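Local coordinates for protein toll (Drosophila melanogaster, PDB 4LXR) that binds the cleaved cytokine Spätzle C-106 through its extracellular leucine-rich repeats and activates the Toll pathway of dorsal-ventral patterning and antifungal defence, at residues 101-106 with 120-125; 231-236 with 252-257; 381-386 with 405-410. All blocks are in the same frame, centred on the assembly; numbering follows the deposited sequence.

Interaction 1 of 3, residues 101-106 with 120-125; sequences TTLIFE and DRLHGL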
# COMPACT_ATOMS: atom_id res chain seq x y z
N THR A 101 20.87 30.55 -22.80
CA THR A 101 19.58 30.48 -23.47
C THR A 101 18.48 30.96 -22.51
O THR A 101 17.42 31.47 -22.91
CB THR A 101 19.33 29.00 -23.88
OG1 THR A 101 19.92 28.75 -25.15
CG2 THR A 101 17.84 28.65 -23.94
N THR A 102 18.75 30.76 -21.23
CA THR A 102 17.76 30.92 -20.18
C THR A 102 18.40 31.68 -19.04
O THR A 102 19.50 31.34 -18.59
CB THR A 102 17.29 29.54 -19.68
OG1 THR A 102 16.54 28.90 -20.71
CG2 THR A 102 16.42 29.64 -18.43
N LEU A 103 17.73 32.74 -18.59
CA LEU A 103 18.11 33.44 -17.37
C LEU A 103 16.93 33.41 -16.41
O LEU A 103 15.82 33.84 -16.77
CB LEU A 103 18.49 34.91 -17.64
CG LEU A 103 18.79 35.75 -16.38
CD1 LEU A 103 19.99 35.21 -15.57
CD2 LEU A 103 19.00 37.27 -16.72
N ILE A 104 17.18 32.89 -15.21
CA ILE A 104 16.21 32.88 -14.11
C ILE A 104 16.77 33.80 -13.01
O ILE A 104 17.94 33.72 -12.66
CB ILE A 104 16.02 31.46 -13.58
CG1 ILE A 104 15.26 30.62 -14.63
CG2 ILE A 104 15.32 31.44 -12.21
CD1 ILE A 104 15.58 29.19 -14.57
N PHE A 105 15.94 34.71 -12.52
CA PHE A 105 16.38 35.62 -11.47
C PHE A 105 15.29 35.63 -10.42
O PHE A 105 14.26 36.28 -10.59
CB PHE A 105 16.64 37.04 -12.01
CG PHE A 105 17.43 37.92 -11.06
CD1 PHE A 105 16.81 38.56 -9.98
CD2 PHE A 105 18.79 38.12 -11.26
CE1 PHE A 105 17.53 39.37 -9.13
CE2 PHE A 105 19.54 38.93 -10.40
CZ PHE A 105 18.91 39.55 -9.33
N GLU A 106 15.52 34.87 -9.36
CA GLU A 106 14.56 34.69 -8.28
C GLU A 106 15.14 35.24 -6.99
O GLU A 106 16.09 34.67 -6.46
CB GLU A 106 14.25 33.19 -8.14
CG GLU A 106 13.33 32.81 -7.02
CD GLU A 106 13.19 31.30 -6.93
OE1 GLU A 106 13.85 30.70 -6.06
OE2 GLU A 106 12.45 30.71 -7.75
N ASP A 120 20.45 44.65 -20.66
CA ASP A 120 21.39 45.00 -21.73
C ASP A 120 22.31 43.81 -22.06
O ASP A 120 22.74 43.09 -21.15
CB ASP A 120 22.26 46.21 -21.33
CG ASP A 120 21.48 47.54 -21.35
OD1 ASP A 120 20.31 47.59 -21.79
OD2 ASP A 120 22.07 48.56 -20.92
N ARG A 121 22.59 43.60 -23.35
CA ARG A 121 23.41 42.49 -23.84
C ARG A 121 22.80 41.07 -23.66
O ARG A 121 23.41 40.07 -24.05
CB ARG A 121 24.84 42.56 -23.27
CG ARG A 121 25.44 43.98 -23.33
CD ARG A 121 26.98 43.95 -23.24
NE ARG A 121 27.48 43.38 -21.99
CZ ARG A 121 27.60 44.06 -20.85
NH1 ARG A 121 27.26 45.35 -20.79
NH2 ARG A 121 28.06 43.47 -19.76
N LEU A 122 21.59 40.99 -23.11
CA LEU A 122 20.90 39.71 -23.01
C LEU A 122 19.70 39.58 -23.95
O LEU A 122 18.78 38.79 -23.68
CB LEU A 122 20.49 39.42 -21.56
CG LEU A 122 21.72 39.22 -20.67
CD1 LEU A 122 21.36 38.99 -19.21
CD2 LEU A 122 22.55 38.08 -21.21
N HIS A 123 19.72 40.35 -25.04
CA HIS A 123 18.63 40.33 -26.04
C HIS A 123 18.57 39.01 -26.82
O HIS A 123 17.58 38.75 -27.50
CB HIS A 123 18.76 41.52 -27.02
CG HIS A 123 18.67 42.86 -26.35
ND1 HIS A 123 18.38 43.01 -25.01
CD2 HIS A 123 18.86 44.11 -26.84
CE1 HIS A 123 18.39 44.30 -24.71
NE2 HIS A 123 18.68 44.99 -25.80
N GLY A 124 19.61 38.20 -26.71
CA GLY A 124 19.62 36.87 -27.31
C GLY A 124 18.87 35.75 -26.57
O GLY A 124 18.73 34.64 -27.11
N LEU A 125 18.38 36.04 -25.36
CA LEU A 125 17.74 35.02 -24.51
C LEU A 125 16.45 34.46 -25.12
O LEU A 125 15.68 35.20 -25.74
CB LEU A 125 17.42 35.56 -23.11
CG LEU A 125 18.54 35.91 -22.12
CD1 LEU A 125 17.92 36.58 -20.93
CD2 LEU A 125 19.37 34.65 -21.67
O HOH W 1 19.80 31.82 -26.56
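Thr101 and Leu125 bring the two backbones closest, their CA atoms 5.0 Å apart just before strand 102-106 begins and where a type I turn from Leu122 to Leu125 ends. No direct hydrogen bond joins the two segments, and leucine side chains carry the contact. Leu103 points its CB at the loop and meets both Leu122 and Leu125. Its CG stands anti to the backbone N (chi1 175°), and chi2 near 62° sets CD2 against Leu122; the two side chains cross at about a right angle with Leu103 CD2 and Leu122 CD1 3.8 Å apart. Leu125 touches nearer the root of the same residue, its CD1 3.7 Å from Leu103 CB. The other branch, Leu125 CD2, rests against the backbone just before the strand, 3.9 Å from the carbonyl carbon of Thr101. The turn presenting Leu122 and Leu125 is closed by the bond from Leu125 N to Leu122 O, 3.2 Å long. Beside this apolar patch a water donates to Gly124 O and makes a weak bond to Thr101 OG1 at 3.4 Å. Helix 88-94 also packs on Leu122 through Ala89, while Thr101, Thr102 and Ile104 touch the Spätzle chain. Leucines of a parallel strand packed on those of the loop leading to strand 127-131 are consistent with the interior of a leucine-rich-repeat solenoid, here in its N-terminal part beside the bound cytokine.

Interaction 2 of 3, residues 231-236 with 252-257; sequences EQLPHD and NLFRSL
Leu233 meets the ring of Phe254 at its edge, near the ring plane, and the two side chains run obliquely to one another. Leu233 CG lies 3.9 Å from Phe254 CE1, and its CD1 reaches the neighbouring CZ at 4.0 Å. With CG anti to its own carbonyl carbon (chi1 -59°), Phe254 swings its ring back toward 231-236, although its CB points neither at that segment nor away from it. Leu257 CD2, from the ring's own segment, covers one face, 3.5 Å above the plane and offset toward the rim. Closer to the surface, the extended side chain of Glu231 passes Leu253 at a slant, its CG 4.0 Å from Leu253 CB. The backbones add a nearly straight CA-H...O contact, Phe254 CA to Glu231 O, with an angle of 174° at the hydrogen. With the Phe254 ring cut back to an alanine, a gap is likely to open beside Leu233, and Leu257 CD2 would lose the face it covers. Between the segments the polar link is a single water, which accepts from Leu233 N at 2.9 Å and donates to Ser256 O. No direct hydrogen bond or salt bridge joins them; direct polar ties between the repeats lie next door, where Asn252 OD1 bonds the backbone of Asn228 and Ile230.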
# COMPACT_ATOMS: atom_id res chain seq x y z
N GLU A 231 -16.82 33.99 -10.81
CA GLU A 231 -18.16 33.54 -10.42
C GLU A 231 -19.02 33.18 -11.63
O GLU A 231 -19.81 32.24 -11.58
CB GLU A 231 -18.87 34.61 -9.59
CG GLU A 231 -18.33 34.76 -8.19
CD GLU A 231 -18.89 35.95 -7.47
OE1 GLU A 231 -19.92 36.50 -7.92
OE2 GLU A 231 -18.30 36.35 -6.44
N GLN A 232 -18.87 33.97 -12.69
CA GLN A 232 -19.65 33.80 -13.92
C GLN A 232 -18.74 34.10 -15.11
O GLN A 232 -17.80 34.88 -14.99
CB GLN A 232 -20.85 34.78 -13.95
CG GLN A 232 -22.02 34.35 -13.08
CD GLN A 232 -23.28 35.19 -13.31
OE1 GLN A 232 -23.21 36.34 -13.75
NE2 GLN A 232 -24.44 34.60 -13.01
N LEU A 233 -19.03 33.48 -16.24
CA LEU A 233 -18.37 33.83 -17.50
C LEU A 233 -19.45 34.13 -18.52
O LEU A 233 -20.45 33.41 -18.60
CB LEU A 233 -17.48 32.69 -17.99
CG LEU A 233 -16.07 32.56 -17.40
CD1 LEU A 233 -15.38 31.36 -17.99
CD2 LEU A 233 -15.23 33.80 -17.64
N PRO A 234 -19.25 35.19 -19.32
CA PRO A 234 -20.20 35.41 -20.43
C PRO A 234 -20.07 34.25 -21.43
O PRO A 234 -18.98 33.69 -21.57
CB PRO A 234 -19.72 36.72 -21.08
CG PRO A 234 -18.72 37.32 -20.11
CD PRO A 234 -18.14 36.16 -19.34
N HIS A 235 -21.16 33.90 -22.11
CA HIS A 235 -21.18 32.75 -23.00
C HIS A 235 -20.21 32.86 -24.18
O HIS A 235 -19.82 31.85 -24.78
CB HIS A 235 -22.60 32.54 -23.53
CG HIS A 235 -22.97 33.46 -24.65
ND1 HIS A 235 -22.67 33.19 -25.97
CD2 HIS A 235 -23.63 34.64 -24.66
CE1 HIS A 235 -23.12 34.17 -26.74
NE2 HIS A 235 -23.71 35.06 -25.96
N ASP A 236 -19.83 34.08 -24.53
CA ASP A 236 -18.95 34.29 -25.67
C ASP A 236 -17.53 34.72 -25.28
O ASP A 236 -16.79 35.23 -26.13
CB ASP A 236 -19.58 35.32 -26.65
CG ASP A 236 -19.83 36.68 -26.01
OD1 ASP A 236 -19.41 36.91 -24.85
OD2 ASP A 236 -20.45 37.55 -26.67
N ASN A 252 -12.40 27.79 -9.36
CA ASN A 252 -13.13 29.04 -9.40
C ASN A 252 -14.44 28.93 -8.60
O ASN A 252 -14.60 28.02 -7.79
CB ASN A 252 -13.35 29.49 -10.85
CG ASN A 252 -12.10 30.11 -11.46
OD1 ASN A 252 -11.59 31.12 -10.96
ND2 ASN A 252 -11.57 29.50 -12.52
N LEU A 253 -15.35 29.87 -8.83
CA LEU A 253 -16.53 29.99 -7.98
C LEU A 253 -17.84 29.90 -8.75
O LEU A 253 -18.80 30.61 -8.43
CB LEU A 253 -16.47 31.33 -7.22
CG LEU A 253 -15.23 31.57 -6.35
CD1 LEU A 253 -15.14 33.02 -5.90
CD2 LEU A 253 -15.27 30.66 -5.14
N PHE A 254 -17.90 29.04 -9.77
CA PHE A 254 -19.10 28.97 -10.61
C PHE A 254 -20.28 28.34 -9.90
O PHE A 254 -20.14 27.30 -9.24
CB PHE A 254 -18.84 28.18 -11.89
CG PHE A 254 -17.75 28.74 -12.75
CD1 PHE A 254 -17.97 29.88 -13.54
CD2 PHE A 254 -16.50 28.15 -12.77
CE1 PHE A 254 -16.97 30.40 -14.33
CE2 PHE A 254 -15.48 28.67 -13.57
CZ PHE A 254 -15.72 29.80 -14.35
N ARG A 255 -21.46 28.94 -10.04
CA ARG A 255 -22.68 28.27 -9.60
C ARG A 255 -23.48 27.75 -10.79
O ARG A 255 -24.38 26.92 -10.64
CB ARG A 255 -23.51 29.16 -8.67
CG ARG A 255 -22.70 29.67 -7.48
CD ARG A 255 -23.58 30.21 -6.38
NE ARG A 255 -23.42 29.40 -5.17
CZ ARG A 255 -22.67 29.75 -4.13
NH1 ARG A 255 -22.01 30.91 -4.14
NH2 ARG A 255 -22.59 28.95 -3.07
N SER A 256 -23.10 28.24 -11.98
CA SER A 256 -23.62 27.74 -13.26
C SER A 256 -22.64 28.14 -14.37
O SER A 256 -21.80 29.01 -14.18
CB SER A 256 -25.00 28.31 -13.54
OG SER A 256 -24.93 29.71 -13.75
N LEU A 257 -22.74 27.48 -15.52
CA LEU A 257 -21.98 27.90 -16.69
C LEU A 257 -23.02 28.10 -17.78
O LEU A 257 -24.02 27.38 -17.82
CB LEU A 257 -20.96 26.84 -17.11
CG LEU A 257 -19.69 26.55 -16.31
CD1 LEU A 257 -18.92 25.43 -17.00
CD2 LEU A 257 -18.78 27.76 -16.17
O HOH W 2 -21.16 31.56 -15.61

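Interaction 3 of 3, residues 381-386 with 405-410; sequences DIFSNL and RAFVST
Phe383 and Phe407 pack together between LRR 10 and LRR 11, neighbouring coils of the leucine-rich-repeat solenoid, in the loops that precede strands 391-393 and 415-417. The apolar part centres on these two side chains, which lie side by side and point the same way. Their rings are oblique, with planes at 39° and Phe383 CD2 4.0 Å from Phe407 CE1. Both residues also touch Ile378 and Leu392, which ties the pair into the interior of the solenoid. A second group sets carbon against carbonyl oxygen in van der Waals contact. With CG2 anti to the carbonyl carbon, the Thr410 methyl comes to 3.6 Å from Phe383 O and also lies near Leu386 O, while Ser409 CB is set against Ser384 O. Direct hydrogen bonds stay within each loop, and those of 405-410 are weak. In 381-386, type I turns span Asp381 to Ser384 and Phe383 to Leu386, the second closed by Leu386 N to Phe383 O at 2.9 Å. In the first, Asp381 O is gripped twice, by Ser384 N and Ser384 OG, both from the same face of its carbonyl plane; the hydroxyl is tilted 25° from that plane. Across the two loops the polar link is one water, which accepts from Phe383 N at 2.7 Å and donates to Ala406 O at 3.0 Å.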
# COMPACT_ATOMS: atom_id res chain seq x y z
N ASP A 381 -26.80 -7.08 -17.60
CA ASP A 381 -26.63 -6.28 -18.81
C ASP A 381 -25.59 -5.16 -18.73
O ASP A 381 -25.06 -4.74 -19.76
CB ASP A 381 -27.96 -5.65 -19.25
CG ASP A 381 -28.88 -6.64 -19.93
OD1 ASP A 381 -28.43 -7.75 -20.28
OD2 ASP A 381 -30.06 -6.30 -20.12
N ILE A 382 -25.32 -4.68 -17.52
CA ILE A 382 -24.53 -3.47 -17.35
C ILE A 382 -23.17 -3.52 -18.05
O ILE A 382 -22.76 -2.54 -18.67
CB ILE A 382 -24.39 -3.06 -15.85
CG1 ILE A 382 -23.62 -1.74 -15.72
CG2 ILE A 382 -23.72 -4.15 -15.04
CD1 ILE A 382 -24.39 -0.54 -16.24
N PHE A 383 -22.48 -4.67 -17.99
CA PHE A 383 -21.13 -4.78 -18.56
C PHE A 383 -21.08 -5.68 -19.79
O PHE A 383 -20.00 -6.07 -20.23
CB PHE A 383 -20.14 -5.35 -17.53
CG PHE A 383 -20.05 -4.58 -16.24
CD1 PHE A 383 -20.08 -3.19 -16.23
CD2 PHE A 383 -19.93 -5.25 -15.03
CE1 PHE A 383 -19.99 -2.49 -15.04
CE2 PHE A 383 -19.85 -4.56 -13.84
CZ PHE A 383 -19.88 -3.18 -13.84
N SER A 384 -22.25 -6.00 -20.36
CA SER A 384 -22.33 -7.04 -21.37
C SER A 384 -21.67 -6.67 -22.69
O SER A 384 -21.46 -7.54 -23.54
CB SER A 384 -23.79 -7.44 -21.62
OG SER A 384 -24.48 -6.40 -22.29
N ASN A 385 -21.36 -5.39 -22.87
CA ASN A 385 -20.68 -4.93 -24.08
C ASN A 385 -19.26 -4.51 -23.79
O ASN A 385 -18.60 -3.89 -24.63
CB ASN A 385 -21.43 -3.76 -24.71
CG ASN A 385 -22.54 -4.21 -25.64
OD1 ASN A 385 -23.72 -4.11 -25.31
ND2 ASN A 385 -22.16 -4.71 -26.82
N LEU A 386 -18.78 -4.84 -22.60
CA LEU A 386 -17.47 -4.35 -22.19
C LEU A 386 -16.37 -5.39 -22.38
O LEU A 386 -15.58 -5.64 -21.47
CB LEU A 386 -17.52 -3.82 -20.76
CG LEU A 386 -18.33 -2.54 -20.55
CD1 LEU A 386 -18.13 -1.99 -19.14
CD2 LEU A 386 -17.98 -1.48 -21.60
N ARG A 405 -25.13 -13.80 -14.91
CA ARG A 405 -24.56 -13.51 -16.22
C ARG A 405 -23.80 -12.19 -16.29
O ARG A 405 -23.44 -11.73 -17.38
CB ARG A 405 -25.65 -13.57 -17.31
CG ARG A 405 -26.32 -14.94 -17.40
CD ARG A 405 -27.20 -15.09 -18.63
NE ARG A 405 -26.46 -15.04 -19.88
CZ ARG A 405 -25.68 -16.02 -20.35
NH1 ARG A 405 -25.53 -17.14 -19.65
NH2 ARG A 405 -25.05 -15.88 -21.51
N ALA A 406 -23.52 -11.59 -15.13
CA ALA A 406 -22.82 -10.30 -15.08
C ALA A 406 -21.49 -10.27 -15.81
O ALA A 406 -21.14 -9.28 -16.46
CB ALA A 406 -22.62 -9.85 -13.64
N PHE A 407 -20.74 -11.37 -15.72
CA PHE A 407 -19.38 -11.40 -16.23
C PHE A 407 -19.15 -12.42 -17.35
O PHE A 407 -18.02 -12.84 -17.60
CB PHE A 407 -18.39 -11.59 -15.09
CG PHE A 407 -18.38 -10.45 -14.12
CD1 PHE A 407 -17.70 -9.26 -14.43
CD2 PHE A 407 -19.07 -10.54 -12.91
CE1 PHE A 407 -17.71 -8.19 -13.53
CE2 PHE A 407 -19.07 -9.48 -12.01
CZ PHE A 407 -18.41 -8.30 -12.32
N VAL A 408 -20.21 -12.79 -18.04
CA VAL A 408 -20.07 -13.72 -19.15
C VAL A 408 -19.32 -13.09 -20.33
O VAL A 408 -18.58 -13.77 -21.01
CB VAL A 408 -21.44 -14.32 -19.59
CG1 VAL A 408 -22.44 -13.23 -19.91
CG2 VAL A 408 -21.26 -15.23 -20.79
N SER A 409 -19.47 -11.77 -20.52
CA SER A 409 -18.94 -11.14 -21.73
C SER A 409 -17.70 -10.27 -21.53
O SER A 409 -17.22 -9.63 -22.47
CB SER A 409 -20.04 -10.32 -22.42
OG SER A 409 -21.14 -11.15 -22.76
N THR A 410 -17.16 -10.27 -20.32
CA THR A 410 -15.98 -9.47 -20.01
C THR A 410 -14.71 -10.32 -20.07
O THR A 410 -13.97 -10.44 -19.08
CB THR A 410 -16.11 -8.84 -18.63
OG1 THR A 410 -16.54 -9.84 -17.71
CG2 THR A 410 -17.15 -7.71 -18.66
O HOH W 3 -23.02 -7.00 -16.76

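In the fold
The three contacts follow one another along the chain without overlap, each closing before the next opens. The centres of interactions 1 and 2 lie about 39 Å apart, those of interactions 2 and 3 about 40 Å, and those of interactions 1 and 3 about 60 Å; none touches another. That the end-to-end separation falls short of the sum of the two steps fits the curvature of the solenoid. All three lie along the solenoid whose parallel strands run through the extracellular region: interaction 1 includes strand 102-106, whereas the other two join loops between successive strands. Of the three, interaction 1 alone touches Spätzle, and the others pack consecutive repeats farther along the receptor.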